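Local coordinates for protein protease Do-like 8, chloroplastic (Arabidopsis thaliana, PDB 4IC6) that is probably a serine protease of the Deg/HtrA (S1C) family in chloroplast thylakoids, cleaving peptide bonds with a trypsin-like domain followed by a PDZ domain, at residues Arg30-Asn44 with Gln155-Leu169. The protein carries 1 engineered substitution. Sequence-based numbering, arbitrary orientation.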
ATOM      1  N   ARG A  30       5.877 -41.171  -7.949  1.00 37.59           N
ATOM      2  CA  ARG A  30       5.714 -41.374  -6.504  1.00 39.63           C
ATOM      3  C   ARG A  30       4.818 -40.303  -5.901  1.00 36.95           C
ATOM      4  O   ARG A  30       3.952 -40.591  -5.083  1.00 38.48           O
ATOM      5  CB  ARG A  30       7.054 -41.289  -5.762  1.00 43.29           C
ATOM      6  CG  ARG A  30       8.077 -42.344  -6.105  1.00 56.87           C
ATOM      7  CD  ARG A  30       9.204 -42.390  -5.051  1.00 61.74           C
ATOM      8  NE  ARG A  30      10.048 -41.188  -5.011  1.00 61.52           N
ATOM      9  CZ  ARG A  30       9.922 -40.201  -4.126  1.00 59.06           C
ATOM     10  NH1 ARG A  30      10.744 -39.160  -4.172  1.00 58.91           N
ATOM     11  NH2 ARG A  30       8.976 -40.250  -3.196  1.00 61.84           N
ATOM     12  N   ILE A  31       5.077 -39.057  -6.274  1.00 31.29           N
ATOM     13  CA  ILE A  31       4.326 -37.928  -5.751  1.00 29.98           C
ATOM     14  C   ILE A  31       2.850 -38.102  -6.055  1.00 31.76           C
ATOM     15  O   ILE A  31       2.002 -37.927  -5.178  1.00 34.22           O
ATOM     16  CB  ILE A  31       4.799 -36.605  -6.356  1.00 32.89           C
ATOM     17  CG1 ILE A  31       6.259 -36.339  -5.989  1.00 37.35           C
ATOM     18  CG2 ILE A  31       3.945 -35.450  -5.847  1.00 29.71           C
ATOM     19  CD1 ILE A  31       6.748 -34.977  -6.481  1.00 38.28           C
ATOM     20  N   VAL A  32       2.546 -38.433  -7.306  1.00 34.20           N
ATOM     21  CA  VAL A  32       1.158 -38.674  -7.710  1.00 36.23           C
ATOM     22  C   VAL A  32       0.462 -39.749  -6.871  1.00 38.19           C
ATOM     23  O   VAL A  32      -0.685 -39.564  -6.440  1.00 39.15           O
ATOM     24  CB  VAL A  32       1.048 -38.975  -9.221  1.00 37.66           C
ATOM     25  CG1 VAL A  32      -0.283 -39.655  -9.551  1.00 41.80           C
ATOM     26  CG2 VAL A  32       1.211 -37.676 -10.032  1.00 36.86           C
ATOM     27  N   GLN A  33       1.152 -40.858  -6.618  1.00 39.29           N
ATOM     28  CA  GLN A  33       0.548 -41.953  -5.853  1.00 42.19           C
ATOM     29  C   GLN A  33       0.415 -41.600  -4.363  1.00 40.56           C
ATOM     30  O   GLN A  33      -0.615 -41.861  -3.749  1.00 37.86           O
ATOM     31  CB  GLN A  33       1.332 -43.260  -6.047  1.00 44.98           C
ATOM     32  N   LEU A  34       1.445 -40.990  -3.785  1.00 36.68           N
ATOM     33  CA  LEU A  34       1.365 -40.522  -2.397  1.00 37.12           C
ATOM     34  C   LEU A  34       0.213 -39.557  -2.175  1.00 37.20           C
ATOM     35  O   LEU A  34      -0.527 -39.658  -1.188  1.00 40.00           O
ATOM     36  CB  LEU A  34       2.647 -39.803  -1.997  1.00 38.52           C
ATOM     37  CG  LEU A  34       3.737 -40.666  -1.369  1.00 46.35           C
ATOM     38  CD1 LEU A  34       4.836 -39.751  -0.842  1.00 47.38           C
ATOM     39  CD2 LEU A  34       3.167 -41.540  -0.250  1.00 46.08           C
ATOM     40  N   PHE A  35       0.068 -38.606  -3.090  1.00 33.11           N
ATOM     41  CA  PHE A  35      -1.032 -37.652  -3.013  1.00 34.62           C
ATOM     42  C   PHE A  35      -2.382 -38.359  -3.038  1.00 36.74           C
ATOM     43  O   PHE A  35      -3.209 -38.156  -2.157  1.00 35.20           O
ATOM     44  CB  PHE A  35      -0.969 -36.646  -4.163  1.00 36.26           C
ATOM     45  CG  PHE A  35      -2.185 -35.764  -4.257  1.00 37.51           C
ATOM     46  CD1 PHE A  35      -2.332 -34.667  -3.424  1.00 38.04           C
ATOM     47  CD2 PHE A  35      -3.174 -36.027  -5.184  1.00 38.85           C
ATOM     48  CE1 PHE A  35      -3.468 -33.840  -3.520  1.00 36.08           C
ATOM     49  CE2 PHE A  35      -4.306 -35.218  -5.283  1.00 41.57           C
ATOM     50  CZ  PHE A  35      -4.449 -34.124  -4.450  1.00 40.53           C
ATOM     51  N   GLU A  36      -2.614 -39.173  -4.060  1.00 39.64           N
ATOM     52  CA  GLU A  36      -3.905 -39.830  -4.210  1.00 39.59           C
ATOM     53  C   GLU A  36      -4.209 -40.666  -2.977  1.00 41.03           C
ATOM     54  O   GLU A  36      -5.322 -40.627  -2.439  1.00 43.20           O
ATOM     55  CB  GLU A  36      -3.921 -40.693  -5.464  1.00 42.10           C
ATOM     56  N   LYS A  37      -3.208 -41.423  -2.535  1.00 41.85           N
ATOM     57  CA  LYS A  37      -3.330 -42.269  -1.356  1.00 44.22           C
ATOM     58  C   LYS A  37      -3.734 -41.450  -0.128  1.00 44.73           C
ATOM     59  O   LYS A  37      -4.548 -41.893   0.691  1.00 47.25           O
ATOM     60  CB  LYS A  37      -2.003 -42.990  -1.109  1.00 50.46           C
ATOM     61  CG  LYS A  37      -1.953 -43.820   0.147  1.00 58.30           C
ATOM     62  CD  LYS A  37      -0.668 -44.642   0.194  1.00 62.83           C
ATOM     63  CE  LYS A  37      -0.589 -45.472   1.469  1.00 66.08           C
ATOM     64  NZ  LYS A  37      -0.705 -44.608   2.675  1.00 66.94           N
ATOM     65  N   ASN A  38      -3.189 -40.242  -0.006  1.00 41.63           N
ATOM     66  CA  ASN A  38      -3.418 -39.434   1.197  1.00 38.86           C
ATOM     67  C   ASN A  38      -4.599 -38.462   1.158  1.00 37.78           C
ATOM     68  O   ASN A  38      -4.969 -37.881   2.183  1.00 38.98           O
ATOM     69  CB  ASN A  38      -2.127 -38.737   1.631  1.00 36.76           C
ATOM     70  CG  ASN A  38      -1.146 -39.707   2.255  1.00 41.27           C
ATOM     71  OD1 ASN A  38      -1.269 -40.057   3.431  1.00 46.62           O
ATOM     72  ND2 ASN A  38      -0.194 -40.185   1.460  1.00 36.29           N
ATOM     73  N   THR A  39      -5.199 -38.286  -0.016  1.00 38.47           N
ATOM     74  CA  THR A  39      -6.398 -37.461  -0.109  1.00 40.21           C
ATOM     75  C   THR A  39      -7.407 -37.859   0.967  1.00 40.84           C
ATOM     76  O   THR A  39      -8.001 -37.000   1.620  1.00 41.16           O
ATOM     77  CB  THR A  39      -7.058 -37.554  -1.496  1.00 41.87           C
ATOM     78  OG1 THR A  39      -7.167 -38.927  -1.868  1.00 39.38           O
ATOM     79  CG2 THR A  39      -6.221 -36.819  -2.543  1.00 43.47           C
ATOM     80  N   TYR A  40      -7.588 -39.163   1.170  1.00 41.52           N
ATOM     81  CA  TYR A  40      -8.628 -39.650   2.099  1.00 43.01           C
ATOM     82  C   TYR A  40      -8.462 -39.205   3.542  1.00 41.26           C
ATOM     83  O   TYR A  40      -9.445 -39.079   4.275  1.00 40.52           O
ATOM     84  CB  TYR A  40      -8.729 -41.175   2.043  1.00 43.85           C
ATOM     85  CG  TYR A  40      -8.968 -41.639   0.643  1.00 47.06           C
ATOM     86  CD1 TYR A  40      -7.907 -41.927  -0.194  1.00 47.26           C
ATOM     87  CD2 TYR A  40     -10.253 -41.737   0.139  1.00 47.03           C
ATOM     88  CE1 TYR A  40      -8.118 -42.323  -1.492  1.00 50.98           C
ATOM     89  CE2 TYR A  40     -10.475 -42.131  -1.158  1.00 49.91           C
ATOM     90  CZ  TYR A  40      -9.402 -42.429  -1.968  1.00 52.53           C
ATOM     91  OH  TYR A  40      -9.612 -42.827  -3.265  1.00 56.35           O
ATOM     92  N   SER A  41      -7.218 -38.979   3.947  1.00 40.52           N
ATOM     93  CA  SER A  41      -6.912 -38.612   5.321  1.00 38.72           C
ATOM     94  C   SER A  41      -6.987 -37.107   5.542  1.00 40.76           C
ATOM     95  O   SER A  41      -6.880 -36.620   6.671  1.00 37.95           O
ATOM     96  CB  SER A  41      -5.506 -39.079   5.684  1.00 38.09           C
ATOM     97  OG  SER A  41      -5.343 -40.461   5.450  1.00 42.26           O
ATOM     98  N   VAL A  42      -7.119 -36.367   4.452  1.00 43.19           N
ATOM     99  CA  VAL A  42      -7.122 -34.914   4.523  1.00 38.79           C
ATOM    100  C   VAL A  42      -8.557 -34.411   4.365  1.00 37.20           C
ATOM    101  O   VAL A  42      -9.152 -34.500   3.280  1.00 34.26           O
ATOM    102  CB  VAL A  42      -6.195 -34.298   3.473  1.00 37.32           C
ATOM    103  CG1 VAL A  42      -6.139 -32.790   3.662  1.00 38.30           C
ATOM    104  CG2 VAL A  42      -4.785 -34.882   3.600  1.00 37.17           C
ATOM    105  N   VAL A  43      -9.115 -33.913   5.462  1.00 35.27           N
ATOM    106  CA  VAL A  43     -10.517 -33.504   5.474  1.00 38.69           C
ATOM    107  C   VAL A  43     -10.649 -32.008   5.243  1.00 37.60           C
ATOM    108  O   VAL A  43      -9.663 -31.270   5.301  1.00 34.94           O
ATOM    109  CB  VAL A  43     -11.235 -33.872   6.795  1.00 38.73           C
ATOM    110  CG1 VAL A  43     -11.166 -35.365   7.053  1.00 40.10           C
ATOM    111  CG2 VAL A  43     -10.652 -33.093   7.973  1.00 40.10           C
ATOM    112  N   ASN A  44     -11.872 -31.575   4.972  1.00 34.98           N
ATOM    113  CA  ASN A  44     -12.199 -30.159   4.875  1.00 37.51           C
ATOM    114  C   ASN A  44     -13.002 -29.702   6.097  1.00 40.55           C
ATOM    115  O   ASN A  44     -13.944 -30.376   6.523  1.00 43.66           O
ATOM    116  CB  ASN A  44     -12.979 -29.878   3.582  1.00 39.23           C
ATOM    117  CG  ASN A  44     -13.664 -28.535   3.597  1.00 39.36           C
ATOM    118  OD1 ASN A  44     -13.024 -27.487   3.459  1.00 42.50           O
ATOM    119  ND2 ASN A  44     -14.981 -28.554   3.756  1.00 37.33           N
ATOM    120  N   GLN A 155      12.466 -34.079   0.688  1.00 24.80           N
ATOM    121  CA  GLN A 155      11.280 -33.736  -0.087  1.00 28.28           C
ATOM    122  C   GLN A 155      10.094 -33.698   0.867  1.00 31.04           C
ATOM    123  O   GLN A 155       9.988 -34.533   1.779  1.00 32.66           O
ATOM    124  CB  GLN A 155      11.029 -34.826  -1.136  1.00 29.73           C
ATOM    125  CG  GLN A 155       9.768 -34.623  -1.983  1.00 29.65           C
ATOM    126  CD  GLN A 155       9.460 -35.856  -2.820  1.00 34.43           C
ATOM    127  OE1 GLN A 155       9.282 -36.948  -2.286  1.00 34.47           O
ATOM    128  NE2 GLN A 155       9.420 -35.692  -4.136  1.00 38.57           N
ATOM    129  N   CYS A 156       9.217 -32.721   0.693  1.00 27.76           N
ATOM    130  CA  CYS A 156       7.959 -32.705   1.452  1.00 29.59           C
ATOM    131  C   CYS A 156       6.763 -32.326   0.580  1.00 32.76           C
ATOM    132  O   CYS A 156       6.903 -31.586  -0.403  1.00 31.49           O
ATOM    133  CB  CYS A 156       8.050 -31.788   2.674  1.00 29.45           C
ATOM    134  SG  CYS A 156       8.635 -30.105   2.399  1.00 34.79           S
ATOM    135  N   LEU A 157       5.588 -32.843   0.942  1.00 32.48           N
ATOM    136  CA  LEU A 157       4.362 -32.522   0.218  1.00 32.21           C
ATOM    137  C   LEU A 157       3.338 -31.935   1.172  1.00 29.63           C
ATOM    138  O   LEU A 157       3.065 -32.500   2.229  1.00 31.53           O
ATOM    139  CB  LEU A 157       3.747 -33.743  -0.490  1.00 33.44           C
ATOM    140  CG  LEU A 157       4.430 -35.093  -0.713  1.00 38.02           C
ATOM    141  CD1 LEU A 157       3.497 -35.976  -1.559  1.00 38.23           C
ATOM    142  CD2 LEU A 157       5.804 -34.997  -1.363  1.00 35.09           C
ATOM    143  N   ALA A 158       2.774 -30.798   0.794  1.00 27.51           N
ATOM    144  CA  ALA A 158       1.750 -30.148   1.596  1.00 23.90           C
ATOM    145  C   ALA A 158       0.404 -30.366   0.899  1.00 29.49           C
ATOM    146  O   ALA A 158       0.225 -29.951  -0.256  1.00 31.92           O
ATOM    147  CB  ALA A 158       2.063 -28.649   1.724  1.00 25.56           C
ATOM    148  N   ILE A 159      -0.518 -31.042   1.581  1.00 29.29           N
ATOM    149  CA  ILE A 159      -1.808 -31.395   0.998  1.00 28.05           C
ATOM    150  C   ILE A 159      -2.897 -30.588   1.705  1.00 30.55           C
ATOM    151  O   ILE A 159      -2.836 -30.371   2.915  1.00 31.20           O
ATOM    152  CB  ILE A 159      -2.074 -32.924   1.104  1.00 30.68           C
ATOM    153  CG1 ILE A 159      -0.937 -33.702   0.432  1.00 32.89           C
ATOM    154  CG2 ILE A 159      -3.427 -33.305   0.511  1.00 28.45           C
ATOM    155  CD1 ILE A 159      -1.158 -35.201   0.321  1.00 37.15           C
ATOM    156  N   GLY A 160      -3.876 -30.120   0.938  1.00 30.67           N
ATOM    157  CA  GLY A 160      -5.032 -29.443   1.494  1.00 26.03           C
ATOM    158  C   GLY A 160      -6.338 -29.966   0.930  1.00 31.00           C
ATOM    159  O   GLY A 160      -6.378 -30.601  -0.120  1.00 33.09           O
ATOM    160  N   ASN A 161      -7.420 -29.706   1.648  1.00 32.84           N
ATOM    161  CA  ASN A 161      -8.764 -29.957   1.148  1.00 33.56           C
ATOM    162  C   ASN A 161      -9.535 -28.732   1.602  1.00 34.85           C
ATOM    163  O   ASN A 161     -10.253 -28.774   2.599  1.00 37.80           O
ATOM    164  CB  ASN A 161      -9.309 -31.243   1.762  1.00 36.34           C
ATOM    165  CG  ASN A 161     -10.756 -31.525   1.383  1.00 40.47           C
ATOM    166  OD1 ASN A 161     -11.393 -30.775   0.627  1.00 38.31           O
ATOM    167  ND2 ASN A 161     -11.286 -32.628   1.909  1.00 44.77           N
ATOM    168  N   PRO A 162      -9.326 -27.605   0.908  1.00 35.42           N
ATOM    169  CA  PRO A 162      -9.757 -26.314   1.459  1.00 35.64           C
ATOM    170  C   PRO A 162     -11.249 -26.033   1.318  1.00 38.72           C
ATOM    171  O   PRO A 162     -11.776 -25.254   2.117  1.00 38.90           O
ATOM    172  CB  PRO A 162      -8.953 -25.297   0.644  1.00 36.71           C
ATOM    173  CG  PRO A 162      -8.675 -26.015  -0.684  1.00 38.09           C
ATOM    174  CD  PRO A 162      -8.479 -27.457  -0.296  1.00 39.25           C
ATOM    175  N   PHE A 163     -11.916 -26.643   0.344  1.00 40.62           N
ATOM    176  CA  PHE A 163     -13.344 -26.349   0.137  1.00 44.62           C
ATOM    177  C   PHE A 163     -14.268 -27.563   0.163  1.00 43.92           C
ATOM    178  O   PHE A 163     -15.492 -27.427   0.043  1.00 41.98           O
ATOM    179  CB  PHE A 163     -13.541 -25.543  -1.146  1.00 45.10           C
ATOM    180  CG  PHE A 163     -12.677 -24.314  -1.215  1.00 48.68           C
ATOM    181  CD1 PHE A 163     -12.821 -23.302  -0.277  1.00 49.65           C
ATOM    182  CD2 PHE A 163     -11.715 -24.174  -2.207  1.00 48.11           C
ATOM    183  CE1 PHE A 163     -12.024 -22.165  -0.329  1.00 51.03           C
ATOM    184  CE2 PHE A 163     -10.924 -23.038  -2.268  1.00 49.29           C
ATOM    185  CZ  PHE A 163     -11.082 -22.031  -1.325  1.00 48.80           C
ATOM    186  N   GLY A 164     -13.702 -28.747   0.340  1.00 42.94           N
ATOM    187  CA  GLY A 164     -14.524 -29.930   0.491  1.00 44.75           C
ATOM    188  C   GLY A 164     -14.994 -30.516  -0.822  1.00 46.39           C
ATOM    189  O   GLY A 164     -15.885 -31.364  -0.830  1.00 45.74           O
ATOM    190  N   PHE A 165     -14.408 -30.085  -1.937  1.00 42.83           N
ATOM    191  CA  PHE A 165     -14.781 -30.687  -3.214  1.00 44.91           C
ATOM    192  C   PHE A 165     -13.590 -31.252  -3.996  1.00 42.01           C
ATOM    193  O   PHE A 165     -13.766 -31.934  -4.997  1.00 41.49           O
ATOM    194  CB  PHE A 165     -15.613 -29.721  -4.065  1.00 50.19           C
ATOM    195  CG  PHE A 165     -14.850 -28.526  -4.547  1.00 50.75           C
ATOM    196  CD1 PHE A 165     -14.083 -28.593  -5.700  1.00 53.40           C
ATOM    197  CD2 PHE A 165     -14.899 -27.330  -3.850  1.00 52.34           C
ATOM    198  CE1 PHE A 165     -13.373 -27.489  -6.148  1.00 52.57           C
ATOM    199  CE2 PHE A 165     -14.195 -26.220  -4.296  1.00 48.62           C
ATOM    200  CZ  PHE A 165     -13.434 -26.302  -5.447  1.00 51.26           C
ATOM    201  N   ASP A 166     -12.372 -30.982  -3.537  1.00 37.04           N
ATOM    202  CA  ASP A 166     -11.202 -31.587  -4.160  1.00 38.43           C
ATOM    203  C   ASP A 166     -10.014 -31.509  -3.211  1.00 40.58           C
ATOM    204  O   ASP A 166     -10.186 -31.237  -2.023  1.00 42.19           O
ATOM    205  CB  ASP A 166     -10.868 -30.881  -5.471  1.00 43.05           C
ATOM    206  CG  ASP A 166     -10.373 -29.462  -5.258  1.00 42.77           C
ATOM    207  OD1 ASP A 166     -10.164 -29.073  -4.081  1.00 37.25           O
ATOM    208  OD2 ASP A 166     -10.178 -28.739  -6.268  1.00 40.84           O
ATOM    209  N   HIS A 167      -8.808 -31.734  -3.734  1.00 37.19           N
ATOM    210  CA  HIS A 167      -7.601 -31.586  -2.927  1.00 36.15           C
ATOM    211  C   HIS A 167      -6.528 -30.799  -3.668  1.00 35.90           C
ATOM    212  O   HIS A 167      -6.546 -30.715  -4.902  1.00 35.55           O
ATOM    213  CB  HIS A 167      -7.060 -32.954  -2.491  1.00 36.38           C
ATOM    214  CG  HIS A 167      -7.866 -33.605  -1.411  1.00 41.63           C
ATOM    215  ND1 HIS A 167      -9.110 -34.160  -1.639  1.00 44.57           N
ATOM    216  CD2 HIS A 167      -7.613 -33.774  -0.093  1.00 38.20           C
ATOM    217  CE1 HIS A 167      -9.584 -34.649  -0.507  1.00 43.37           C
ATOM    218  NE2 HIS A 167      -8.697 -34.429   0.446  1.00 41.15           N
ATOM    219  N   THR A 168      -5.591 -30.239  -2.907  1.00 33.00           N
ATOM    220  CA  THR A 168      -4.507 -29.431  -3.463  1.00 31.46           C
ATOM    221  C   THR A 168      -3.182 -30.021  -3.070  1.00 29.44           C
ATOM    222  O   THR A 168      -3.088 -30.706  -2.062  1.00 28.24           O
ATOM    223  CB  THR A 168      -4.530 -27.994  -2.907  1.00 29.76           C
ATOM    224  OG1 THR A 168      -4.336 -28.033  -1.486  1.00 31.04           O
ATOM    225  CG2 THR A 168      -5.871 -27.332  -3.181  1.00 34.52           C
ATOM    226  N   LEU A 169      -2.137 -29.718  -3.832  1.00 27.21           N
ATOM    227  CA  LEU A 169      -0.807 -30.188  -3.456  1.00 29.24           C
ATOM    228  C   LEU A 169       0.204 -29.110  -3.757  1.00 30.98           C
ATOM    229  O   LEU A 169       0.110 -28.442  -4.785  1.00 31.11           O
ATOM    230  CB  LEU A 169      -0.441 -31.410  -4.287  1.00 30.23           C
ATOM    231  CG  LEU A 169       0.996 -31.921  -4.164  1.00 30.58           C
ATOM    232  CD1 LEU A 169       1.215 -32.437  -2.759  1.00 30.73           C
ATOM    233  CD2 LEU A 169       1.232 -33.024  -5.176  1.00 26.95           C
TER
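The backbone oxygen of V42 is gripped by two side chains: H167 NE2 donates to V42 O at 2.9 Å, and N161 ND2 donates to the same V42 O at 3.2 Å. Both hydrogen bonds are fairly straight, at 158° and 162°. Histidine suits its place because one ring serves two purposes, giving an N-H at its edge while T39 lies over one face and N161 CG over the opposite one, toward the rim. T39 CB lies 3.9 Å from the centroid of the H167 ring, almost on its normal, a CH-pi contact. Asparagine offers two N-H groups on one nitrogen: N161 ND2 also donates to Q111 OE1, and both bonds help fix the amide's rotation. N161 and H167 sit in the loop linking strands 155-160 and 168-176 of one barrel of the chymotrypsin-like fold; V42 begins strand 42-47 of the other, so these bonds join the two barrels. Helix 26-39 packs along the former through apolar side chains. F35, its CG anti to the backbone N (chi1 171°), extends its broad apolar ring obliquely to H167, CZ 3.5 Å from H167 CB, while CD1 meets L169 CB and I159 CD1. The branched I31 sends CG2 to L169 CD2 at 3.7 Å. Beyond this greasy seam, R30 NH1 donates to Q155 OE1 at 3.3 Å from above the carbonyl plane.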